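Local coordinates for protein cytochrome P450 reductase (Amycolatopsis methanolica 239, PDB 5OGX) that transfers electrons from NADH, through FAD and a [2Fe-2S] cluster, to a cytochrome P450 partner that O-demethylates guaiacol and other lignin-derived aromatics, at residues 5-8 against 13-16; 108-111 against 117-120; 217-222 against 249-254. All blocks are in the same frame, centred on the assembly; numbering follows the deposited sequence.

Interaction 1: 5-8 against 13-16; sequences FAVS and RVDC
Phe5 pairs with Cys16, and Val7 with Val14, in the N-terminal beta hairpin of the plant-type [2Fe-2S] ferredoxin domain. Each is an antiparallel hydrogen-bonded pair: Phe5 N reaches Cys16 O and Cys16 N returns to Phe5 O, both at 2.8 Å, while Val7 N to Val14 O (3.0 Å) and Val14 N to Val7 O (2.9 Å) repeat the pattern. On the face shared by these four residues the two valines meet through their CG2 methyls at 3.5 Å, a tight fit. In both, CG2 sits between the backbone N and the carbonyl carbon, with Val7 CG2 also reaching toward Cys16 CB. The other face bears Ala6, Ser8, Arg13 and Asp15. Here the extended Arg13 chain carries its guanidinium past Ala6, whose CB lies over one face of the group, 3.5 Å from Arg13 NE. Helix 22-28 covers the valine face, Phe26 touching both valines and Ala25 touching Cys16, and Pro81 packs there too. Beyond strand 5-9 the sheet continues, since Ala6 and Ser8 bond to strand 85-88. A salt bridge within strand 12-16 helps to orient the guanidinium: Arg13 NH2 meets the syn lone pair of Asp15 OD1 at 2.8 Å, exactly in the guanidinium plane.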
loop_
_atom_site.group_PDB
_atom_site.type_symbol
_atom_site.label_atom_id
_atom_site.label_comp_id
_atom_site.label_asym_id
_atom_site.label_seq_id
_atom_site.Cartn_x
_atom_site.Cartn_y
_atom_site.Cartn_z
ATOM N N PHE A 5 -13.289 -24.346 9.510
ATOM C CA PHE A 5 -14.652 -23.905 9.268
ATOM C C PHE A 5 -14.788 -23.402 7.838
ATOM O O PHE A 5 -13.851 -22.845 7.259
ATOM C CB PHE A 5 -15.060 -22.793 10.238
ATOM C CG PHE A 5 -15.112 -23.228 11.673
ATOM C CD1 PHE A 5 -16.098 -24.092 12.114
ATOM C CD2 PHE A 5 -14.179 -22.762 12.583
ATOM C CE1 PHE A 5 -16.144 -24.487 13.438
ATOM C CE2 PHE A 5 -14.221 -23.149 13.905
ATOM C CZ PHE A 5 -15.206 -24.019 14.334
ATOM N N ALA A 6 -15.971 -23.602 7.276
ATOM C CA ALA A 6 -16.279 -23.097 5.947
ATOM C C ALA A 6 -16.705 -21.637 6.057
ATOM O O ALA A 6 -17.625 -21.310 6.818
ATOM C CB ALA A 6 -17.382 -23.942 5.309
ATOM N N VAL A 7 -16.029 -20.760 5.323
ATOM C CA VAL A 7 -16.374 -19.343 5.300
ATOM C C VAL A 7 -16.599 -18.917 3.857
ATOM O O VAL A 7 -15.862 -19.319 2.951
ATOM C CB VAL A 7 -15.292 -18.485 5.991
ATOM C CG1 VAL A 7 -15.126 -18.956 7.451
ATOM C CG2 VAL A 7 -13.968 -18.575 5.258
ATOM N N SER A 8 -17.632 -18.109 3.633
ATOM C CA SER A 8 -18.032 -17.800 2.273
ATOM C C SER A 8 -18.310 -16.311 2.136
ATOM O O SER A 8 -18.797 -15.665 3.066
ATOM C CB SER A 8 -19.276 -18.585 1.858
ATOM O OG SER A 8 -20.385 -18.205 2.643
ATOM N N ARG A 13 -16.570 -20.140 -1.460
ATOM C CA ARG A 13 -16.226 -20.735 -0.180
ATOM C C ARG A 13 -14.731 -21.023 -0.103
ATOM O O ARG A 13 -14.122 -21.457 -1.084
ATOM C CB ARG A 13 -17.002 -22.038 0.042
ATOM C CG ARG A 13 -16.533 -22.843 1.257
ATOM C CD ARG A 13 -16.937 -24.302 1.152
ATOM N NE ARG A 13 -16.315 -25.121 2.193
ATOM C CZ ARG A 13 -16.819 -26.268 2.627
ATOM N NH1 ARG A 13 -17.952 -26.716 2.108
ATOM N NH2 ARG A 13 -16.197 -26.965 3.574
ATOM N N VAL A 14 -14.145 -20.782 1.069
ATOM C CA VAL A 14 -12.827 -21.303 1.418
ATOM C C VAL A 14 -12.935 -21.940 2.797
ATOM O O VAL A 14 -13.930 -21.782 3.508
ATOM C CB VAL A 14 -11.725 -20.221 1.388
ATOM C CG1 VAL A 14 -11.723 -19.493 0.041
ATOM C CG2 VAL A 14 -11.904 -19.247 2.523
ATOM N N ASP A 15 -11.916 -22.712 3.163
ATOM C CA ASP A 15 -11.888 -23.321 4.483
ATOM C C ASP A 15 -10.853 -22.595 5.330
ATOM O O ASP A 15 -9.709 -22.406 4.905
ATOM C CB ASP A 15 -11.609 -24.820 4.399
ATOM C CG ASP A 15 -12.757 -25.567 3.755
ATOM O OD1 ASP A 15 -13.825 -25.673 4.398
ATOM O OD2 ASP A 15 -12.606 -26.012 2.597
ATOM N N CYS A 16 -11.283 -22.152 6.503
ATOM C CA CYS A 16 -10.496 -21.301 7.378
ATOM C C CYS A 16 -10.132 -22.092 8.626
ATOM O O CYS A 16 -11.008 -22.661 9.282
ATOM C CB CYS A 16 -11.291 -20.047 7.747
ATOM S SG CYS A 16 -10.360 -18.809 8.674
#

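Interaction 2: 108-111 against 117-120; sequences LEVA and TRRV
Val110 and Ala111 face Val120 and Arg119 across the antiparallel hairpin of strands 101-114 and 117-124, part of the flavin-binding beta domain of a ferredoxin-reductase-type protein. Ala111 and Arg119 form the hydrogen-bonded pair: Ala111 N donates to Arg119 O at 3.0 Å and Arg119 N to Ala111 O at 2.9 Å. Val110 and Val120 form the adjacent non-hydrogen-bonded pair, CA to CA 4.6 Å, where Val110 CA directs a CA-H...O contact at Arg119 O. Farther back, Leu108 and Glu109 both face Leu121, a classic beta bulge.

Most of the side-chain contact comes from Val110 CG2 against the long chain of Arg118. A chi1 of 47° puts CG2 of Val110 opposite the backbone N, where the methyl leans on Arg118 CD at 3.8 Å and on Arg118 NH1 at 3.6 Å, meeting the guanidinium obliquely. Arg118 is extended from CG to NE, and its charged end is held elsewhere, by a salt bridge from NE to Asp112 and a hydrogen bond from NH1 to the carbonyl of Leu178. Val110 CG2 approaches Val120 CG2 more loosely, at 4.4 Å. On the face of Ala111, the Arg119 chain bends at chi3 (-44°), and its guanidinium is held by salt bridges from NH2 to Asp252 and from NH1 to Glu162.

Strand 160-166 flanks 117-124 on its far side, bonding through Val165 to Arg118 and through Leu163 to Val120. Its His164, which binds FAD, touches the Arg119 side chain, and Val120 packs on Val165 and on Leu182.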
loop_
_atom_site.group_PDB
_atom_site.type_symbol
_atom_site.label_atom_id
_atom_site.label_comp_id
_atom_site.label_asym_id
_atom_site.label_seq_id
_atom_site.Cartn_x
_atom_site.Cartn_y
_atom_site.Cartn_z
ATOM N N LEU A 108 19.014 -9.639 -1.287
ATOM C CA LEU A 108 20.037 -9.496 -2.315
ATOM C C LEU A 108 20.866 -8.238 -2.130
ATOM O O LEU A 108 22.073 -8.255 -2.404
ATOM C CB LEU A 108 19.393 -9.486 -3.701
ATOM C CG LEU A 108 18.642 -10.761 -4.077
ATOM C CD1 LEU A 108 18.159 -10.683 -5.516
ATOM C CD2 LEU A 108 19.499 -12.004 -3.847
ATOM N N GLU A 109 20.264 -7.159 -1.646
ATOM C CA GLU A 109 20.991 -5.920 -1.415
ATOM C C GLU A 109 20.248 -5.094 -0.380
ATOM O O GLU A 109 19.013 -5.106 -0.338
ATOM C CB GLU A 109 21.151 -5.109 -2.705
ATOM C CG GLU A 109 21.826 -3.756 -2.496
ATOM C CD GLU A 109 22.228 -3.089 -3.796
ATOM O OE1 GLU A 109 21.405 -3.067 -4.732
ATOM O OE2 GLU A 109 23.374 -2.595 -3.882
ATOM N N VAL A 110 21.006 -4.395 0.458
ATOM C CA VAL A 110 20.473 -3.349 1.320
ATOM C C VAL A 110 21.396 -2.148 1.172
ATOM O O VAL A 110 22.616 -2.266 1.355
ATOM C CB VAL A 110 20.341 -3.798 2.787
ATOM C CG1 VAL A 110 21.597 -4.486 3.268
ATOM C CG2 VAL A 110 19.999 -2.613 3.677
ATOM N N ALA A 111 20.832 -1.016 0.776
ATOM C CA ALA A 111 21.626 0.137 0.377
ATOM C C ALA A 111 21.075 1.385 1.046
ATOM O O ALA A 111 19.860 1.604 1.055
ATOM C CB ALA A 111 21.625 0.308 -1.147
ATOM N N THR A 117 17.016 6.528 4.875
ATOM C CA THR A 117 16.278 5.794 3.853
ATOM C C THR A 117 17.135 4.666 3.305
ATOM O O THR A 117 18.303 4.879 2.962
ATOM C CB THR A 117 15.834 6.716 2.707
ATOM O OG1 THR A 117 15.141 7.849 3.242
ATOM C CG2 THR A 117 14.907 5.969 1.767
ATOM N N ARG A 118 16.549 3.470 3.215
ATOM C CA ARG A 118 17.227 2.314 2.653
ATOM C C ARG A 118 16.389 1.664 1.561
ATOM O O ARG A 118 15.161 1.581 1.667
ATOM C CB ARG A 118 17.531 1.280 3.723
ATOM C CG ARG A 118 18.808 1.599 4.461
ATOM C CD ARG A 118 19.139 0.599 5.546
ATOM N NE ARG A 118 20.553 0.749 5.876
ATOM C CZ ARG A 118 21.299 -0.147 6.512
ATOM N NH1 ARG A 118 20.782 -1.303 6.920
ATOM N NH2 ARG A 118 22.580 0.126 6.738
ATOM N N ARG A 119 17.071 1.177 0.530
ATOM C CA ARG A 119 16.474 0.280 -0.446
ATOM C C ARG A 119 16.783 -1.147 -0.025
ATOM O O ARG A 119 17.917 -1.461 0.346
ATOM C CB ARG A 119 17.012 0.541 -1.857
ATOM C CG ARG A 119 16.097 -0.005 -2.965
ATOM C CD ARG A 119 16.788 -0.078 -4.327
ATOM N NE ARG A 119 17.578 1.118 -4.629
ATOM C CZ ARG A 119 17.076 2.249 -5.122
ATOM N NH1 ARG A 119 15.769 2.364 -5.377
ATOM N NH2 ARG A 119 17.887 3.271 -5.359
ATOM N N VAL A 120 15.779 -2.008 -0.067
ATOM C CA VAL A 120 15.968 -3.420 0.223
ATOM C C VAL A 120 15.490 -4.213 -0.981
ATOM O O VAL A 120 14.350 -4.045 -1.427
ATOM C CB VAL A 120 15.220 -3.843 1.498
ATOM C CG1 VAL A 120 15.342 -5.334 1.694
ATOM C CG2 VAL A 120 15.741 -3.064 2.712
#

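Interaction 3: 217-222 against 249-254; sequences TGLAPL and DLYDLG. With FAD (flavin-adenine dinucleotide), chain B.
Thr217 and Tyr251 belong to backbones that stay well apart: the nearest CA atoms across the two segments, those of Thr217 and Asp249, are 9.4 Å from each other, so it is the Tyr251 side chain that spans the interval. Segment 217-222 leads through a short 3-10 turn into helix 219-232 of the nucleotide-binding domain, and a backbone bond from Ala220 N to Thr217 O closes this turn. Tyr251 stands in the loop before helix 253-262. Its CG lies between the backbone N and the carbonyl carbon (chi1 60°), and the ring runs toward Leu219, which comes from the opposite direction. Leu219 CB is 3.6 Å from Tyr251 OH, and Leu219 CD2 touches Tyr251 CZ at 3.7 Å, obliquely to the ring. The hydroxyl also lies 4.0 Å from Thr217 CA.

Leu219 offers the hydroxyl only carbon; its hydrogen bond is to His164 ND1, outside the two segments, and the His164 ring meets the tyrosine edge-to-face. Thr217, touching His164 and Arg166, turns OG1 the other way, to a weak hydrogen bond with FAD O2 on the pyrimidine side of the isoalloxazine (3.1 Å). Because Thr217 donates this bond, it could slightly stabilise negative charge that develops at the N1-C2=O2 edge on flavin reduction. The buried tyrosine, by contrast, reaches the flavin only indirectly, through its bond to His164 and its packing against Thr217.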
loop_
_atom_site.group_PDB
_atom_site.type_symbol
_atom_site.label_atom_id
_atom_site.label_comp_id
_atom_site.label_asym_id
_atom_site.label_seq_id
_atom_site.Cartn_x
_atom_site.Cartn_y
_atom_site.Cartn_z
ATOM N N THR A 217 8.833 7.765 2.299
ATOM C CA THR A 217 8.876 6.528 1.525
ATOM C C THR A 217 7.502 6.104 1.010
ATOM O O THR A 217 7.407 5.055 0.365
ATOM C CB THR A 217 9.490 5.400 2.350
ATOM O OG1 THR A 217 8.900 5.417 3.654
ATOM C CG2 THR A 217 11.019 5.587 2.469
ATOM N N GLY A 218 6.462 6.907 1.241
ATOM C CA GLY A 218 5.210 6.783 0.505
ATOM C C GLY A 218 5.402 6.872 -1.001
ATOM O O GLY A 218 4.500 6.527 -1.776
ATOM N N LEU A 219 6.586 7.333 -1.433
ATOM C CA LEU A 219 6.938 7.277 -2.850
ATOM C C LEU A 219 6.916 5.852 -3.405
ATOM O O LEU A 219 6.626 5.654 -4.588
ATOM C CB LEU A 219 8.334 7.897 -3.051
ATOM C CG LEU A 219 8.932 7.977 -4.453
ATOM C CD1 LEU A 219 7.997 8.729 -5.393
ATOM C CD2 LEU A 219 10.320 8.650 -4.413
ATOM N N ALA A 220 7.228 4.849 -2.586
ATOM C CA ALA A 220 7.535 3.528 -3.132
ATOM C C ALA A 220 6.442 2.954 -4.036
ATOM O O ALA A 220 6.735 2.620 -5.191
ATOM C CB ALA A 220 7.858 2.543 -2.000
ATOM N N PRO A 221 5.185 2.802 -3.590
ATOM C CA PRO A 221 4.191 2.198 -4.489
ATOM C C PRO A 221 3.883 3.093 -5.666
ATOM O O PRO A 221 3.463 2.606 -6.722
ATOM C CB PRO A 221 2.955 2.014 -3.592
ATOM C CG PRO A 221 3.071 3.129 -2.597
ATOM C CD PRO A 221 4.567 3.206 -2.306
ATOM N N LEU A 222 4.097 4.399 -5.513
ATOM C CA LEU A 222 3.818 5.315 -6.610
ATOM C C LEU A 222 4.793 5.112 -7.762
ATOM O O LEU A 222 4.446 5.368 -8.921
ATOM C CB LEU A 222 3.875 6.748 -6.102
ATOM C CG LEU A 222 3.044 7.082 -4.869
ATOM C CD1 LEU A 222 3.291 8.538 -4.524
ATOM C CD2 LEU A 222 1.544 6.841 -5.080
ATOM N N ASP A 249 16.723 14.032 1.890
ATOM C CA ASP A 249 15.756 12.940 1.880
ATOM C C ASP A 249 15.428 12.431 0.481
ATOM O O ASP A 249 14.720 11.424 0.354
ATOM C CB ASP A 249 14.453 13.390 2.546
ATOM C CG ASP A 249 14.650 13.852 3.976
ATOM O OD1 ASP A 249 15.256 13.102 4.764
ATOM O OD2 ASP A 249 14.177 14.959 4.313
ATOM N N LEU A 250 15.891 13.104 -0.567
ATOM C CA LEU A 250 15.482 12.743 -1.916
ATOM C C LEU A 250 16.328 11.589 -2.427
ATOM O O LEU A 250 17.486 11.413 -2.021
ATOM C CB LEU A 250 15.599 13.945 -2.864
ATOM C CG LEU A 250 14.773 15.187 -2.512
ATOM C CD1 LEU A 250 15.228 16.386 -3.329
ATOM C CD2 LEU A 250 13.279 14.884 -2.742
ATOM N N TYR A 251 15.743 10.787 -3.314
ATOM C CA TYR A 251 16.475 9.662 -3.874
ATOM C C TYR A 251 15.943 9.318 -5.257
ATOM O O TYR A 251 14.867 9.764 -5.667
ATOM C CB TYR A 251 16.427 8.426 -2.951
ATOM C CG TYR A 251 15.052 7.875 -2.642
ATOM C CD1 TYR A 251 14.332 8.336 -1.541
ATOM C CD2 TYR A 251 14.487 6.863 -3.421
ATOM C CE1 TYR A 251 13.085 7.830 -1.234
ATOM C CE2 TYR A 251 13.226 6.344 -3.116
ATOM C CZ TYR A 251 12.534 6.839 -2.020
ATOM O OH TYR A 251 11.297 6.330 -1.704
ATOM N N ASP A 252 16.751 8.546 -5.987
ATOM C CA ASP A 252 16.414 8.049 -7.321
ATOM C C ASP A 252 16.093 9.179 -8.300
ATOM O O ASP A 252 15.303 9.002 -9.230
ATOM C CB ASP A 252 15.258 7.048 -7.257
ATOM C CG ASP A 252 15.722 5.674 -6.839
ATOM O OD1 ASP A 252 16.957 5.487 -6.739
ATOM O OD2 ASP A 252 14.861 4.799 -6.598
ATOM N N LEU A 253 16.710 10.348 -8.119
ATOM C CA LEU A 253 16.426 11.452 -9.029
ATOM C C LEU A 253 16.778 11.077 -10.466
ATOM O O LEU A 253 16.039 11.417 -11.400
ATOM C CB LEU A 253 17.174 12.709 -8.584
ATOM C CG LEU A 253 16.779 13.165 -7.173
ATOM C CD1 LEU A 253 17.577 14.384 -6.734
ATOM C CD2 LEU A 253 15.271 13.451 -7.103
ATOM N N GLY A 254 17.865 10.328 -10.657
ATOM C CA GLY A 254 18.239 9.921 -12.006
ATOM C C GLY A 254 17.206 9.011 -12.645
ATOM O O GLY A 254 16.932 9.113 -13.848
HETATM P PA FAD B . 7.469 0.836 15.574
HETATM O O1A FAD B . 8.277 0.037 16.567
HETATM O O2A FAD B . 6.142 0.212 15.216
HETATM O O5B FAD B . 7.179 2.356 16.145
HETATM C C5B FAD B . 8.091 2.938 17.050
HETATM C C4B FAD B . 7.416 4.213 17.634
HETATM O O4B FAD B . 7.372 5.143 16.719
HETATM C C3B FAD B . 5.951 3.919 17.999
HETATM O O3B FAD B . 5.624 4.620 19.113
HETATM C C2B FAD B . 5.154 4.393 16.760
HETATM O O2B FAD B . 3.738 4.722 17.108
HETATM C C1B FAD B . 5.830 5.426 16.328
HETATM N N9A FAD B . 5.838 5.508 14.891
HETATM C C8A FAD B . 5.564 4.516 14.033
HETATM N N7A FAD B . 5.713 4.997 12.791
HETATM C C5A FAD B . 6.092 6.284 12.892
HETATM C C6A FAD B . 6.376 7.226 11.932
HETATM N N6A FAD B . 6.415 7.320 10.484
HETATM N N1A FAD B . 6.739 8.450 12.291
HETATM C C2A FAD B . 6.825 8.776 13.605
HETATM N N3A FAD B . 6.548 7.851 14.559
HETATM C C4A FAD B . 6.179 6.602 14.187
HETATM N N1 FAD B . 7.080 2.175 5.830
HETATM C C2 FAD B . 8.197 2.408 4.923
HETATM O O2 FAD B . 9.206 2.879 5.328
HETATM N N3 FAD B . 8.065 2.031 3.508
HETATM C C4 FAD B . 6.873 1.461 2.961
HETATM O O4 FAD B . 6.798 1.185 1.811
HETATM C C4X FAD B . 5.735 1.258 3.909
HETATM N N5 FAD B . 4.534 0.664 3.405
HETATM C C5X FAD B . 3.428 0.485 4.341
HETATM C C6 FAD B . 2.232 -0.036 3.837
HETATM C C7 FAD B . 1.184 -0.204 4.746
HETATM C C7M FAD B . -0.029 -0.799 4.033
HETATM C C8 FAD B . 1.325 0.131 6.090
HETATM C C8M FAD B . 0.130 -0.100 7.007
HETATM C C9 FAD B . 2.513 0.660 6.584
HETATM C C9A FAD B . 3.554 0.839 5.695
HETATM N N10 FAD B . 4.808 1.398 6.229
HETATM C C10 FAD B . 5.871 1.611 5.306
HETATM C "C1'" FAD B . 4.970 1.694 7.663
HETATM C "C2'" FAD B . 5.756 0.412 8.175
HETATM O "O2'" FAD B . 5.026 -0.801 8.050
HETATM C "C3'" FAD B . 6.208 0.491 9.650
HETATM O "O3'" FAD B . 5.114 0.908 10.416
HETATM C "C4'" FAD B . 7.369 1.487 9.832
HETATM O "O4'" FAD B . 8.494 1.043 9.122
HETATM C "C5'" FAD B . 7.748 1.634 11.321
HETATM O "O5'" FAD B . 7.851 0.349 11.903
HETATM P P FAD B . 8.884 0.121 13.157
HETATM O O1P FAD B . 8.689 -1.286 13.654
HETATM O O2P FAD B . 10.295 0.508 12.778
HETATM O O3P FAD B . 8.394 1.204 14.284
#

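Interactions 2 and 3, one in the flavin domain and one in the nucleotide-binding domain, touch where the two meet, their centres 13 Å apart. Arg119 NH2 of interaction 2 meets Asp252 OD1 of interaction 3 in a 2.8 Å salt bridge, and Thr117 CG2 packs at 4.0 Å on Thr217 CG2 and, equally close, on Tyr251 CE1. His164, an FAD-binding residue, touches both contacts. Thr217 reaches the flavin directly, whereas the Thr117 side chain stays about 7 Å from it. Interaction 1 stands apart in the ferredoxin domain, its nearest atoms about 30 Å from interaction 2 and 26 Å from interaction 3; the Cys16 side chain is about 11 Å from that of the cluster ligand Cys77.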